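Local atomic coordinates of fluoroacetyl coenzyme A thioesterase (Streptomyces cattleya, PDB entry 3KUV), a protein that hydrolyses fluoroacetyl-CoA to fluoroacetate and CoA before it can react with citrate synthase, and so confers resistance to fluoroacetate. Residues Ala78-Thr89 with Arg103-Ile113; Arg93-Val104 with Ser115-Ile123. The protein carries 1 engineered substitution. One frame throughout, in Å; residues are numbered along the deposited sequence. Where two conformers were deposited one is given.

In the fold
From the N terminus, the chain passes strand 10-16, helix 42-57 and strand 65-75 before reaching Ala78-Thr89, a loop that runs into strand 85-96. Interaction 1 brings this segment against Arg103-Ile113, pairing strand 85-96 with the far half of strand 99-107 and closing the loop that holds the Glu96-Arg99 turn. Interaction 2 starts inside that loop, at Arg93-Val104, and closes on Ser115-Ile123 of strand 112-124, beyond it; the two contacts therefore cross. They share Arg103 and Val104 on strand 99-107, the middle strand of the five-stranded sheet, and touch again where Ser105 packs on Ser115. Together they join three successive antiparallel strands beside helix 42-57.

Interaction 1 (Ala78-Thr89 with Arg103-Ile113); sequences AATPPGLTVTVT and RVSAHDGVDEI. With ACT (acetate ion), chain I.
Thr80 and Asp108 approach from opposite directions, and Thr80 OG1 donates to Asp108 OD2 at 2.7 Å, reaching the anti side of the carboxylate. They sit at one end of the antiparallel sheet of a hot dog fold, where the loop before strand 85-96 meets the turn after strand 99-107. Asp108 CG lies between the backbone N and the carbonyl carbon (chi1 61°), which turns the carboxylate back over its own turn: OD1 accepts from Val110 N, an Asx turn, and almost straight from Asp111 N at 2.8 Å, which extends it to an Asx motif. With both oxygens engaged, the carboxylate is fixed in rotation; OD2 also forms a salt bridge with Lys135 of the second subunit, as does Asp111 OD2. Leu84 passes at a slant across the Asp108 side chain, its CD1 3.8 Å from Asp108 OD2, and the same methyl touches Val110 CG2. A water links Thr85 N to Asp108 O where the strands begin to part.

Beyond it, paired backbone bonds join Thr87 to His107 and Thr89 to Ser105. Thr87 and His107 point the same way, and Thr87 CB sits over one face of the imidazole, 4.2 Å from its centroid, a CH-pi contact; Thr87 OG1 turns instead to Asp14. On the other face of the sheet Val86, Val88 and Ala106 pack together, the two valines against Leu48 of helix 42-57. Ile113 crosses Val86 at about a right angle, its CD1 4.0 Å from Val86 CG1, while its CG2 lies 3.5 Å from Thr80 OG1.

Interaction 2 (Arg93-Val104 with Ser115-Ile123); sequences RSVEGRRLSWRV and SGTHERAVI. With ACT (acetate ion), chain F; ACT (acetate ion), chain I.
Val122 O is gripped by two nitrogens of one guanidinium: Arg98 NH2 at 2.9 Å and Arg98 NE at 3.1 Å, a side-on fork with the oxygen tilted about 20° out of the guanidinium plane. A bend at chi3 (-41°) swings the end of Arg98 back to the strand, where Ala121 CB lies over one face of the guanidinium and Ile123 CG2 is 3.6 Å from NH2. Arg98 O in turn accepts from Val122 N, so backbone and side chain hold the same residue.

Strands 99-107 and 112-124 form an antiparallel hairpin of the hot dog sheet, with hydrogen-bonded pairs Leu100-Arg120, Trp102-His118 and Val104-Gly116. On the face of Leu100 and Trp102 the side chains meet helix 42-57. Trp102 presents its indole edge to His118 O, with CD1 3.4 Å away; its five-membered ring and the His118 imidazole are nearly parallel but slid apart, with little overlap. The aliphatic part of Arg120 passes Trp102 NE1, a buried N-H with no partner in the model, CG standing 4.0 Å from it. The guanidinium goes on to Glu50, an active-site residue, in a salt bridge, and its NE to Ser67; Arg120 is itself a substrate-binding residue.

The face of Arg99, Ser101 and Glu119 is mostly polar. Arg99, extended with CG anti to the backbone N (chi1 -179°), runs beside Glu119, whose CG lies over its guanidinium face, 3.4 Å from NH2. An acetate ion meets the guanidinium edge through Arg99 NH1. One water accepts from Arg93 NH1 and donates to both Trp102 O and Glu119 OE2, at 2.6 Å from the last.

Interaction 1 (Ala78-Thr89 with Arg103-Ile113)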
# COMPACT_ATOMS: atom_id res chain seq x y z
N ALA B 78 5.45 -12.95 4.54
CA ALA B 78 5.75 -13.12 5.98
C ALA B 78 5.49 -11.81 6.67
O ALA B 78 5.58 -10.75 6.04
CB ALA B 78 7.22 -13.58 6.21
N ALA B 79 5.28 -11.82 7.99
CA ALA B 79 4.92 -10.65 8.74
C ALA B 79 6.13 -10.18 9.59
O ALA B 79 7.02 -10.97 9.97
CB ALA B 79 3.72 -10.94 9.64
N THR B 80 6.16 -8.86 9.83
CA THR B 80 7.37 -8.24 10.44
C THR B 80 6.95 -7.38 11.63
O THR B 80 6.22 -6.42 11.51
CB THR B 80 8.04 -7.28 9.39
OG1 THR B 80 8.42 -8.03 8.22
CG2 THR B 80 9.31 -6.56 9.92
N PRO B 81 7.44 -7.72 12.85
CA PRO B 81 7.21 -6.85 14.03
C PRO B 81 8.10 -5.64 14.01
O PRO B 81 9.17 -5.66 13.38
CB PRO B 81 7.69 -7.79 15.17
CG PRO B 81 8.78 -8.63 14.56
CD PRO B 81 8.33 -8.86 13.08
N PRO B 82 7.72 -4.65 14.78
CA PRO B 82 8.64 -3.46 14.95
C PRO B 82 9.97 -3.90 15.51
O PRO B 82 10.11 -4.88 16.25
CB PRO B 82 7.91 -2.61 15.97
CG PRO B 82 6.39 -3.00 15.78
CD PRO B 82 6.44 -4.46 15.51
N GLY B 83 10.99 -3.25 15.03
CA GLY B 83 12.36 -3.43 15.53
C GLY B 83 13.26 -4.18 14.56
O GLY B 83 14.54 -4.05 14.62
N LEU B 84 12.69 -4.93 13.61
CA LEU B 84 13.50 -5.50 12.50
C LEU B 84 13.76 -4.44 11.43
O LEU B 84 13.03 -3.46 11.36
CB LEU B 84 12.77 -6.72 11.81
CG LEU B 84 12.70 -7.92 12.78
CD1 LEU B 84 11.98 -9.01 12.03
CD2 LEU B 84 14.05 -8.48 13.21
N THR B 85 14.81 -4.66 10.63
CA THR B 85 15.11 -3.75 9.52
C THR B 85 14.50 -4.40 8.25
O THR B 85 14.88 -5.54 7.89
CB THR B 85 16.60 -3.63 9.32
OG1 THR B 85 17.22 -3.13 10.55
CG2 THR B 85 16.98 -2.69 8.18
N VAL B 86 13.65 -3.65 7.58
CA VAL B 86 13.13 -4.08 6.27
C VAL B 86 14.11 -3.48 5.23
O VAL B 86 14.39 -2.23 5.21
CB VAL B 86 11.70 -3.59 6.04
CG1 VAL B 86 11.32 -3.88 4.53
CG2 VAL B 86 10.78 -4.35 6.96
N THR B 87 14.68 -4.32 4.38
CA THR B 87 15.51 -3.86 3.25
C THR B 87 14.66 -4.08 2.00
O THR B 87 14.29 -5.22 1.71
CB THR B 87 16.82 -4.64 3.13
OG1 THR B 87 17.64 -4.40 4.30
CG2 THR B 87 17.60 -4.25 1.87
N VAL B 88 14.41 -2.99 1.26
CA VAL B 88 13.77 -3.07 -0.05
C VAL B 88 14.90 -3.06 -1.08
O VAL B 88 15.79 -2.15 -1.02
CB VAL B 88 12.83 -1.89 -0.30
CG1 VAL B 88 12.28 -1.90 -1.73
CG2 VAL B 88 11.62 -1.90 0.71
N THR B 89 14.87 -3.98 -2.04
CA THR B 89 15.78 -3.91 -3.22
C THR B 89 14.91 -3.53 -4.41
O THR B 89 13.87 -4.20 -4.66
CB THR B 89 16.40 -5.30 -3.45
OG1 THR B 89 17.19 -5.61 -2.28
CG2 THR B 89 17.37 -5.26 -4.63
N ARG B 103 11.29 -3.95 -10.66
CA ARG B 103 11.08 -5.15 -9.91
C ARG B 103 11.46 -4.81 -8.48
O ARG B 103 12.58 -4.22 -8.23
CB ARG B 103 11.96 -6.31 -10.48
CG ARG B 103 11.60 -7.63 -9.97
CD ARG B 103 12.44 -8.86 -10.49
NE ARG B 103 11.83 -10.04 -9.84
CZ ARG B 103 12.06 -10.50 -8.60
NH1 ARG B 103 12.94 -9.92 -7.78
NH2 ARG B 103 11.40 -11.58 -8.18
N VAL B 104 10.61 -5.15 -7.51
CA VAL B 104 10.86 -4.83 -6.10
C VAL B 104 10.81 -6.09 -5.25
O VAL B 104 10.08 -7.06 -5.54
CB VAL B 104 9.90 -3.79 -5.56
CG1 VAL B 104 10.20 -2.43 -6.25
CG2 VAL B 104 8.39 -4.09 -5.77
N SER B 105 11.60 -6.11 -4.18
CA SER B 105 11.46 -7.20 -3.20
C SER B 105 11.88 -6.68 -1.86
O SER B 105 12.53 -5.59 -1.77
CB SER B 105 12.26 -8.41 -3.57
OG SER B 105 13.64 -8.11 -3.61
N ALA B 106 11.49 -7.37 -0.82
CA ALA B 106 11.78 -6.87 0.55
C ALA B 106 12.02 -8.07 1.49
O ALA B 106 11.51 -9.19 1.26
CB ALA B 106 10.65 -5.97 1.09
N HIS B 107 12.96 -7.90 2.42
CA HIS B 107 13.27 -8.91 3.41
C HIS B 107 13.46 -8.17 4.71
O HIS B 107 13.82 -6.97 4.73
CB HIS B 107 14.46 -9.63 2.83
CG HIS B 107 15.75 -9.19 3.31
ND1 HIS B 107 16.74 -8.77 2.46
CD2 HIS B 107 16.24 -9.03 4.57
CE1 HIS B 107 17.78 -8.36 3.17
NE2 HIS B 107 17.51 -8.49 4.46
N ASP B 108 13.16 -8.86 5.82
CA ASP B 108 13.29 -8.19 7.13
C ASP B 108 14.50 -8.65 7.95
O ASP B 108 14.49 -8.51 9.17
CB ASP B 108 11.99 -8.27 7.96
CG ASP B 108 11.58 -9.71 8.28
OD1 ASP B 108 12.39 -10.63 8.14
OD2 ASP B 108 10.39 -9.83 8.73
N GLY B 109 15.49 -9.25 7.31
CA GLY B 109 16.63 -9.81 8.04
C GLY B 109 16.40 -11.26 8.49
O GLY B 109 17.37 -12.00 8.78
N VAL B 110 15.13 -11.68 8.58
CA VAL B 110 14.77 -13.04 9.01
C VAL B 110 14.15 -13.78 7.85
O VAL B 110 14.66 -14.86 7.42
CB VAL B 110 13.82 -13.00 10.19
CG1 VAL B 110 13.46 -14.45 10.57
CG2 VAL B 110 14.51 -12.23 11.36
N ASP B 111 13.13 -13.18 7.25
CA ASP B 111 12.43 -13.81 6.17
C ASP B 111 12.38 -12.87 4.93
O ASP B 111 12.35 -11.65 5.08
CB ASP B 111 10.95 -14.05 6.54
CG ASP B 111 10.76 -15.02 7.71
OD1 ASP B 111 11.39 -16.13 7.62
OD2 ASP B 111 10.05 -14.67 8.69
N GLU B 112 12.22 -13.44 3.76
CA GLU B 112 11.74 -12.69 2.58
C GLU B 112 10.29 -12.29 2.88
O GLU B 112 9.49 -13.16 3.38
CB GLU B 112 11.95 -13.61 1.38
CG GLU B 112 11.07 -13.49 0.21
CD GLU B 112 11.50 -12.48 -0.89
OE1 GLU B 112 12.34 -12.81 -1.81
OE2 GLU B 112 10.91 -11.37 -0.91
N ILE B 113 9.87 -11.06 2.69
CA ILE B 113 8.54 -10.65 3.08
C ILE B 113 7.69 -10.25 1.88
O ILE B 113 6.49 -10.08 2.05
CB ILE B 113 8.48 -9.52 4.11
CG1 ILE B 113 9.14 -8.25 3.52
CG2 ILE B 113 9.26 -9.93 5.39
CD1 ILE B 113 8.88 -6.99 4.46
C ACT I . 9.82 -13.10 -11.40
O ACT I . 10.97 -12.58 -11.14
OXT ACT I . 9.75 -13.59 -12.56
CH3 ACT I . 8.62 -13.18 -10.46
O HOH W 1 16.40 -7.12 10.68

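Interaction 2 (Arg93-Val104 with Ser115-Ile123)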
# COMPACT_ATOMS: atom_id res chain seq x y z
N ARG B 93 13.59 -1.88 -14.48
CA ARG B 93 13.32 -2.75 -15.66
C ARG B 93 13.34 -1.99 -16.94
O ARG B 93 13.79 -2.54 -17.97
CB ARG B 93 11.91 -3.46 -15.54
CG ARG B 93 11.80 -4.40 -14.32
CD ARG B 93 10.34 -4.90 -14.34
NE ARG B 93 10.13 -5.90 -15.42
CZ ARG B 93 8.97 -6.37 -15.84
NH1 ARG B 93 7.82 -5.89 -15.28
NH2 ARG B 93 8.92 -7.30 -16.76
N SER B 94 12.83 -0.76 -16.91
CA SER B 94 12.69 0.02 -18.16
C SER B 94 12.36 1.41 -17.87
O SER B 94 11.75 1.72 -16.88
CB SER B 94 11.59 -0.57 -19.05
OG SER B 94 10.30 -0.48 -18.40
N VAL B 95 12.70 2.27 -18.86
CA VAL B 95 12.32 3.70 -18.87
C VAL B 95 11.70 3.97 -20.24
O VAL B 95 12.32 3.66 -21.31
CB VAL B 95 13.50 4.61 -18.62
CG1 VAL B 95 13.02 6.05 -18.68
CG2 VAL B 95 14.10 4.35 -17.34
N GLU B 96 10.47 4.39 -20.27
CA GLU B 96 9.77 4.69 -21.58
C GLU B 96 9.13 6.07 -21.39
O GLU B 96 8.01 6.15 -20.84
CB GLU B 96 8.65 3.67 -21.78
CG GLU B 96 8.94 2.22 -22.27
CD GLU B 96 8.10 1.04 -21.59
OE1 GLU B 96 7.17 1.21 -20.72
OE2 GLU B 96 8.45 -0.14 -21.94
N GLY B 97 9.78 7.16 -21.86
CA GLY B 97 9.20 8.51 -21.65
C GLY B 97 9.12 8.78 -20.14
O GLY B 97 10.10 8.67 -19.42
N ARG B 98 7.92 9.10 -19.69
CA ARG B 98 7.72 9.47 -18.29
C ARG B 98 7.57 8.24 -17.44
O ARG B 98 7.46 8.39 -16.23
CB ARG B 98 6.45 10.32 -18.16
CG ARG B 98 5.17 9.49 -18.24
CD ARG B 98 3.81 10.21 -18.24
NE ARG B 98 3.78 11.30 -17.30
CZ ARG B 98 2.67 11.88 -16.86
NH1 ARG B 98 1.48 11.41 -17.26
NH2 ARG B 98 2.78 12.94 -16.04
N ARG B 99 7.49 7.06 -18.05
CA ARG B 99 7.14 5.81 -17.30
C ARG B 99 8.38 5.04 -16.92
O ARG B 99 9.24 4.70 -17.76
CB ARG B 99 6.23 4.91 -18.12
CG ARG B 99 5.82 3.60 -17.35
CD ARG B 99 4.88 2.80 -18.28
NE ARG B 99 4.93 1.38 -18.09
CZ ARG B 99 4.07 0.70 -17.35
NH1 ARG B 99 3.09 1.33 -16.71
NH2 ARG B 99 4.20 -0.62 -17.27
N LEU B 100 8.53 4.68 -15.63
CA LEU B 100 9.66 3.90 -15.08
C LEU B 100 9.05 2.65 -14.42
O LEU B 100 8.06 2.77 -13.68
CB LEU B 100 10.56 4.65 -14.08
CG LEU B 100 11.41 5.78 -14.64
CD1 LEU B 100 10.58 7.03 -14.80
CD2 LEU B 100 12.64 6.05 -13.77
N SER B 101 9.60 1.48 -14.68
CA SER B 101 9.05 0.19 -14.23
C SER B 101 10.14 -0.47 -13.47
O SER B 101 11.36 -0.48 -13.87
CB SER B 101 8.69 -0.68 -15.43
OG SER B 101 7.64 -0.10 -16.26
N TRP B 102 9.78 -1.11 -12.35
CA TRP B 102 10.73 -1.66 -11.41
C TRP B 102 10.32 -3.09 -11.00
O TRP B 102 9.10 -3.39 -10.99
CB TRP B 102 10.66 -0.80 -10.14
CG TRP B 102 10.88 0.72 -10.38
CD1 TRP B 102 9.94 1.68 -10.69
CD2 TRP B 102 12.05 1.34 -10.18
NE1 TRP B 102 10.53 2.89 -10.81
CE2 TRP B 102 11.88 2.70 -10.52
CE3 TRP B 102 13.36 0.85 -9.82
CZ2 TRP B 102 12.90 3.60 -10.37
CZ3 TRP B 102 14.33 1.69 -9.76
CH2 TRP B 102 14.13 3.09 -10.04
N ARG B 103 11.29 -3.95 -10.66
CA ARG B 103 11.08 -5.15 -9.91
C ARG B 103 11.46 -4.81 -8.48
O ARG B 103 12.58 -4.22 -8.23
CB ARG B 103 11.96 -6.31 -10.48
CG ARG B 103 11.60 -7.63 -9.97
CD ARG B 103 12.44 -8.86 -10.49
NE ARG B 103 11.83 -10.04 -9.84
CZ ARG B 103 12.06 -10.50 -8.60
NH1 ARG B 103 12.94 -9.92 -7.78
NH2 ARG B 103 11.40 -11.58 -8.18
N VAL B 104 10.61 -5.15 -7.51
CA VAL B 104 10.86 -4.83 -6.10
C VAL B 104 10.81 -6.09 -5.25
O VAL B 104 10.08 -7.06 -5.54
CB VAL B 104 9.90 -3.79 -5.56
CG1 VAL B 104 10.20 -2.43 -6.25
CG2 VAL B 104 8.39 -4.09 -5.77
N SER B 115 7.49 -9.60 -2.87
CA SER B 115 8.19 -9.27 -4.13
C SER B 115 7.17 -9.05 -5.20
O SER B 115 6.01 -9.48 -5.09
CB SER B 115 9.22 -10.31 -4.66
OG SER B 115 8.61 -11.47 -4.99
N GLY B 116 7.58 -8.28 -6.24
CA GLY B 116 6.73 -8.08 -7.35
C GLY B 116 7.21 -6.89 -8.14
O GLY B 116 8.41 -6.75 -8.36
N THR B 117 6.26 -6.16 -8.69
CA THR B 117 6.54 -5.09 -9.63
C THR B 117 5.90 -3.77 -9.19
O THR B 117 4.92 -3.75 -8.45
CB THR B 117 6.05 -5.42 -11.06
OG1 THR B 117 4.65 -5.82 -11.01
CG2 THR B 117 6.87 -6.59 -11.71
N HIS B 118 6.43 -2.66 -9.69
CA HIS B 118 5.92 -1.30 -9.35
C HIS B 118 6.21 -0.42 -10.56
O HIS B 118 7.33 -0.48 -11.16
CB HIS B 118 6.71 -0.74 -8.17
CG HIS B 118 6.23 0.65 -7.77
ND1 HIS B 118 7.05 1.73 -7.48
CD2 HIS B 118 4.96 1.09 -7.66
CE1 HIS B 118 6.30 2.78 -7.15
NE2 HIS B 118 5.05 2.41 -7.25
N GLU B 119 5.27 0.43 -10.92
CA GLU B 119 5.50 1.43 -12.02
C GLU B 119 5.21 2.80 -11.49
O GLU B 119 4.35 2.98 -10.60
CB GLU B 119 4.53 1.15 -13.16
CG GLU B 119 4.89 -0.18 -13.94
CD GLU B 119 4.49 -1.43 -13.21
OE1 GLU B 119 3.39 -1.42 -12.65
OE2 GLU B 119 5.19 -2.46 -13.22
N ARG B 120 5.95 3.77 -12.05
CA ARG B 120 5.84 5.17 -11.69
C ARG B 120 5.77 6.06 -12.92
O ARG B 120 6.18 5.67 -13.98
CB ARG B 120 7.07 5.61 -10.90
CG ARG B 120 7.22 4.75 -9.58
CD ARG B 120 8.22 5.35 -8.59
NE ARG B 120 7.80 6.63 -8.03
CZ ARG B 120 6.82 6.79 -7.15
NH1 ARG B 120 6.25 5.68 -6.60
NH2 ARG B 120 6.37 7.99 -6.76
N ALA B 121 5.24 7.27 -12.76
CA ALA B 121 5.19 8.26 -13.80
C ALA B 121 5.81 9.58 -13.31
O ALA B 121 5.43 10.07 -12.23
CB ALA B 121 3.74 8.55 -14.23
N VAL B 122 6.73 10.13 -14.09
CA VAL B 122 7.31 11.46 -13.81
C VAL B 122 6.25 12.56 -14.04
O VAL B 122 5.44 12.49 -14.94
CB VAL B 122 8.48 11.71 -14.75
CG1 VAL B 122 9.08 13.12 -14.39
CG2 VAL B 122 9.59 10.64 -14.50
N ILE B 123 6.23 13.49 -13.09
CA ILE B 123 5.23 14.60 -13.10
C ILE B 123 5.97 15.92 -12.91
O ILE B 123 7.04 15.97 -12.29
CB ILE B 123 4.09 14.46 -12.08
CG1 ILE B 123 4.63 14.34 -10.66
CG2 ILE B 123 3.11 13.31 -12.47
CD1 ILE B 123 3.54 14.61 -9.62
C ACT F . 0.98 -1.66 -15.17
O ACT F . -0.32 -1.65 -14.93
OXT ACT F . 1.67 -0.62 -14.81
CH3 ACT F . 1.73 -2.74 -15.91
C ACT I . 9.82 -13.10 -11.40
O ACT I . 10.97 -12.58 -11.14
OXT ACT I . 9.75 -13.59 -12.56
CH3 ACT I . 8.62 -13.18 -10.46
O HOH W 2 7.50 -3.50 -13.63